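Local structure of glycerol dehydrogenase (Schizosaccharomyces pombe, 1TA9) at residues T67-Y72 and S302-E307. The protein catalyses the NAD(+)-dependent oxidation of glycerol to dihydroxyacetone, probably with a catalytic zinc ion, and serves in the assimilation of glycerol. Sequence-based numbering, arbitrary orientation.
Sequences TSPQKY and SGLGFE
Leu304 reaches from the last turn of helix 289-307 to the chain leading into strand 71-75, joining the probable nucleotide-binding sheet of this iron-containing alcohol dehydrogenase fold to the helical part that carries the zinc; the strand is outermost within this chain, the sheet continuing antiparallel into the second subunit. One methyl does the touching: Leu304 CD2 lies 3.6 Å from Thr67 O and 3.7 Å from Pro69 CD, with Ser68 CB and OG equally near. CG stands anti to the carbonyl carbon (chi1 -66°); with CD1 anti to CA (chi2 177°), CD2 is the branch left to meet residues 67-69. Beside it, Thr67 CG2 packs against the carboxylate carbon of Glu307, CG2 to CD 3.8 Å, the side chains crossing at about a right angle. Glu307 OE1 bonds Ser187 and OE2 bonds Asn207 ND2, while Asn207 OD1 holds Thr67 OG1, a bridge consistent with Asn207 fixing their relative placement. Lys71 of the second subunit bonds Thr67 OG1 too. With an alanine at Ser68, Pro69 O would probably lose its hydroxyl partner and Leu304 CD2 part of its packing. That bond, Ser68 OG to Pro69 O, spans 2.7 Å and meets a carbonyl lone pair in plane at 129°.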
ATOM      1  N   THR B  67      23.280  -3.992 -30.222  1.00 12.76           N
ATOM      2  CA  THR B  67      24.054  -4.995 -30.939  1.00 12.80           C
ATOM      3  C   THR B  67      23.692  -6.392 -30.439  1.00 12.75           C
ATOM      4  O   THR B  67      23.388  -6.580 -29.262  1.00 12.37           O
ATOM      5  CB  THR B  67      25.569  -4.716 -30.760  1.00 13.16           C
ATOM      6  OG1 THR B  67      26.326  -5.567 -31.627  1.00 13.38           O
ATOM      7  CG2 THR B  67      25.989  -4.943 -29.320  1.00 13.28           C
ATOM      8  N   SER B  68      23.717  -7.375 -31.332  1.00 12.68           N
ATOM      9  CA  SER B  68      23.344  -8.725 -30.929  1.00 12.88           C
ATOM     10  C   SER B  68      23.775  -9.828 -31.881  1.00 12.67           C
ATOM     11  O   SER B  68      24.166  -9.571 -33.021  1.00 12.30           O
ATOM     12  CB  SER B  68      21.815  -8.782 -30.781  1.00 13.09           C
ATOM     13  OG  SER B  68      21.333 -10.112 -30.702  1.00 14.06           O
ATOM     14  N   PRO B  69      23.761 -11.079 -31.397  1.00 12.57           N
ATOM     15  CA  PRO B  69      24.135 -12.188 -32.275  1.00 12.33           C
ATOM     16  C   PRO B  69      22.893 -12.313 -33.158  1.00 12.08           C
ATOM     17  O   PRO B  69      21.820 -11.823 -32.782  1.00 11.80           O
ATOM     18  CB  PRO B  69      24.249 -13.372 -31.319  1.00 12.43           C
ATOM     19  CG  PRO B  69      24.656 -12.721 -30.014  1.00 12.95           C
ATOM     20  CD  PRO B  69      23.769 -11.499 -29.982  1.00 12.57           C
ATOM     21  N   GLN B  70      23.015 -12.952 -34.313  1.00 11.82           N
ATOM     22  CA  GLN B  70      21.855 -13.111 -35.179  1.00 12.09           C
ATOM     23  C   GLN B  70      20.854 -14.108 -34.609  1.00 12.19           C
ATOM     24  O   GLN B  70      19.641 -13.953 -34.776  1.00 11.99           O
ATOM     25  CB  GLN B  70      22.291 -13.567 -36.565  1.00 12.26           C
ATOM     26  CG  GLN B  70      23.146 -12.551 -37.289  1.00 12.47           C
ATOM     27  CD  GLN B  70      23.553 -13.027 -38.661  1.00 13.05           C
ATOM     28  OE1 GLN B  70      24.397 -13.919 -38.800  1.00 12.96           O
ATOM     29  NE2 GLN B  70      22.945 -12.446 -39.690  1.00 12.89           N
ATOM     30  N   LYS B  71      21.366 -15.140 -33.943  1.00 12.44           N
ATOM     31  CA  LYS B  71      20.510 -16.168 -33.363  1.00 12.62           C
ATOM     32  C   LYS B  71      21.084 -16.706 -32.057  1.00 12.57           C
ATOM     33  O   LYS B  71      22.301 -16.796 -31.889  1.00 12.57           O
ATOM     34  CB  LYS B  71      20.356 -17.349 -34.331  1.00 13.33           C
ATOM     35  CG  LYS B  71      19.737 -17.025 -35.682  1.00 14.28           C
ATOM     36  CD  LYS B  71      18.230 -16.852 -35.602  1.00 14.62           C
ATOM     37  CE  LYS B  71      17.641 -16.761 -37.006  1.00 15.04           C
ATOM     38  NZ  LYS B  71      16.188 -16.440 -37.009  1.00 15.25           N
ATOM     39  N   TYR B  72      20.188 -17.050 -31.135  1.00 12.18           N
ATOM     40  CA  TYR B  72      20.560 -17.646 -29.859  1.00 11.91           C
ATOM     41  C   TYR B  72      19.630 -18.841 -29.751  1.00 11.79           C
ATOM     42  O   TYR B  72      18.413 -18.684 -29.771  1.00 11.46           O
ATOM     43  CB  TYR B  72      20.330 -16.680 -28.694  1.00 11.56           C
ATOM     44  CG  TYR B  72      20.482 -17.326 -27.335  1.00 11.31           C
ATOM     45  CD1 TYR B  72      19.397 -17.946 -26.706  1.00 11.22           C
ATOM     46  CD2 TYR B  72      21.713 -17.336 -26.681  1.00 11.35           C
ATOM     47  CE1 TYR B  72      19.539 -18.557 -25.459  1.00 10.82           C
ATOM     48  CE2 TYR B  72      21.865 -17.944 -25.440  1.00 11.03           C
ATOM     49  CZ  TYR B  72      20.774 -18.552 -24.832  1.00 11.00           C
ATOM     50  OH  TYR B  72      20.931 -19.150 -23.597  1.00 10.49           O
ATOM     51  N   SER B 302      22.311 -11.792 -19.665  1.00 11.45           N
ATOM     52  CA  SER B 302      23.496 -11.147 -19.132  1.00 11.88           C
ATOM     53  C   SER B 302      24.379 -10.640 -20.277  1.00 12.18           C
ATOM     54  O   SER B 302      24.936  -9.544 -20.205  1.00 12.33           O
ATOM     55  CB  SER B 302      24.265 -12.122 -18.246  1.00 12.04           C
ATOM     56  OG  SER B 302      25.283 -11.440 -17.541  1.00 12.46           O
ATOM     57  N   GLY B 303      24.477 -11.433 -21.340  1.00 12.26           N
ATOM     58  CA  GLY B 303      25.283 -11.053 -22.486  1.00 12.20           C
ATOM     59  C   GLY B 303      24.811  -9.787 -23.176  1.00 12.13           C
ATOM     60  O   GLY B 303      25.573  -8.833 -23.313  1.00 12.00           O
ATOM     61  N   LEU B 304      23.557  -9.766 -23.613  1.00 12.25           N
ATOM     62  CA  LEU B 304      23.017  -8.589 -24.286  1.00 12.77           C
ATOM     63  C   LEU B 304      22.873  -7.428 -23.310  1.00 13.03           C
ATOM     64  O   LEU B 304      23.015  -6.265 -23.691  1.00 12.97           O
ATOM     65  CB  LEU B 304      21.648  -8.896 -24.893  1.00 12.99           C
ATOM     66  CG  LEU B 304      21.584  -9.909 -26.035  1.00 13.48           C
ATOM     67  CD1 LEU B 304      20.121 -10.123 -26.426  1.00 13.81           C
ATOM     68  CD2 LEU B 304      22.395  -9.396 -27.217  1.00 13.71           C
ATOM     69  N   GLY B 305      22.586  -7.757 -22.053  1.00 13.12           N
ATOM     70  CA  GLY B 305      22.416  -6.744 -21.024  1.00 13.36           C
ATOM     71  C   GLY B 305      23.678  -5.970 -20.703  1.00 13.84           C
ATOM     72  O   GLY B 305      23.622  -4.770 -20.441  1.00 13.79           O
ATOM     73  N   PHE B 306      24.825  -6.641 -20.722  1.00 14.39           N
ATOM     74  CA  PHE B 306      26.075  -5.957 -20.423  1.00 15.09           C
ATOM     75  C   PHE B 306      26.667  -5.255 -21.648  1.00 15.11           C
ATOM     76  O   PHE B 306      27.108  -4.112 -21.555  1.00 15.24           O
ATOM     77  CB  PHE B 306      27.088  -6.938 -19.799  1.00 15.39           C
ATOM     78  CG  PHE B 306      28.113  -7.480 -20.761  1.00 16.17           C
ATOM     79  CD1 PHE B 306      29.180  -6.692 -21.187  1.00 16.45           C
ATOM     80  CD2 PHE B 306      28.023  -8.789 -21.224  1.00 16.48           C
ATOM     81  CE1 PHE B 306      30.142  -7.202 -22.060  1.00 16.75           C
ATOM     82  CE2 PHE B 306      28.981  -9.306 -22.096  1.00 16.85           C
ATOM     83  CZ  PHE B 306      30.042  -8.509 -22.515  1.00 16.68           C
ATOM     84  N   GLU B 307      26.657  -5.915 -22.801  1.00 15.49           N
ATOM     85  CA  GLU B 307      27.238  -5.308 -23.994  1.00 15.74           C
ATOM     86  C   GLU B 307      26.460  -4.089 -24.491  1.00 15.46           C
ATOM     87  O   GLU B 307      27.052  -3.130 -25.000  1.00 15.23           O
ATOM     88  CB  GLU B 307      27.373  -6.343 -25.118  1.00 17.00           C
ATOM     89  CG  GLU B 307      28.190  -5.838 -26.304  1.00 18.82           C
ATOM     90  CD  GLU B 307      28.527  -6.923 -27.319  1.00 20.12           C
ATOM     91  OE1 GLU B 307      29.267  -6.622 -28.278  1.00 20.99           O
ATOM     92  OE2 GLU B 307      28.058  -8.072 -27.169  1.00 21.23           O
TER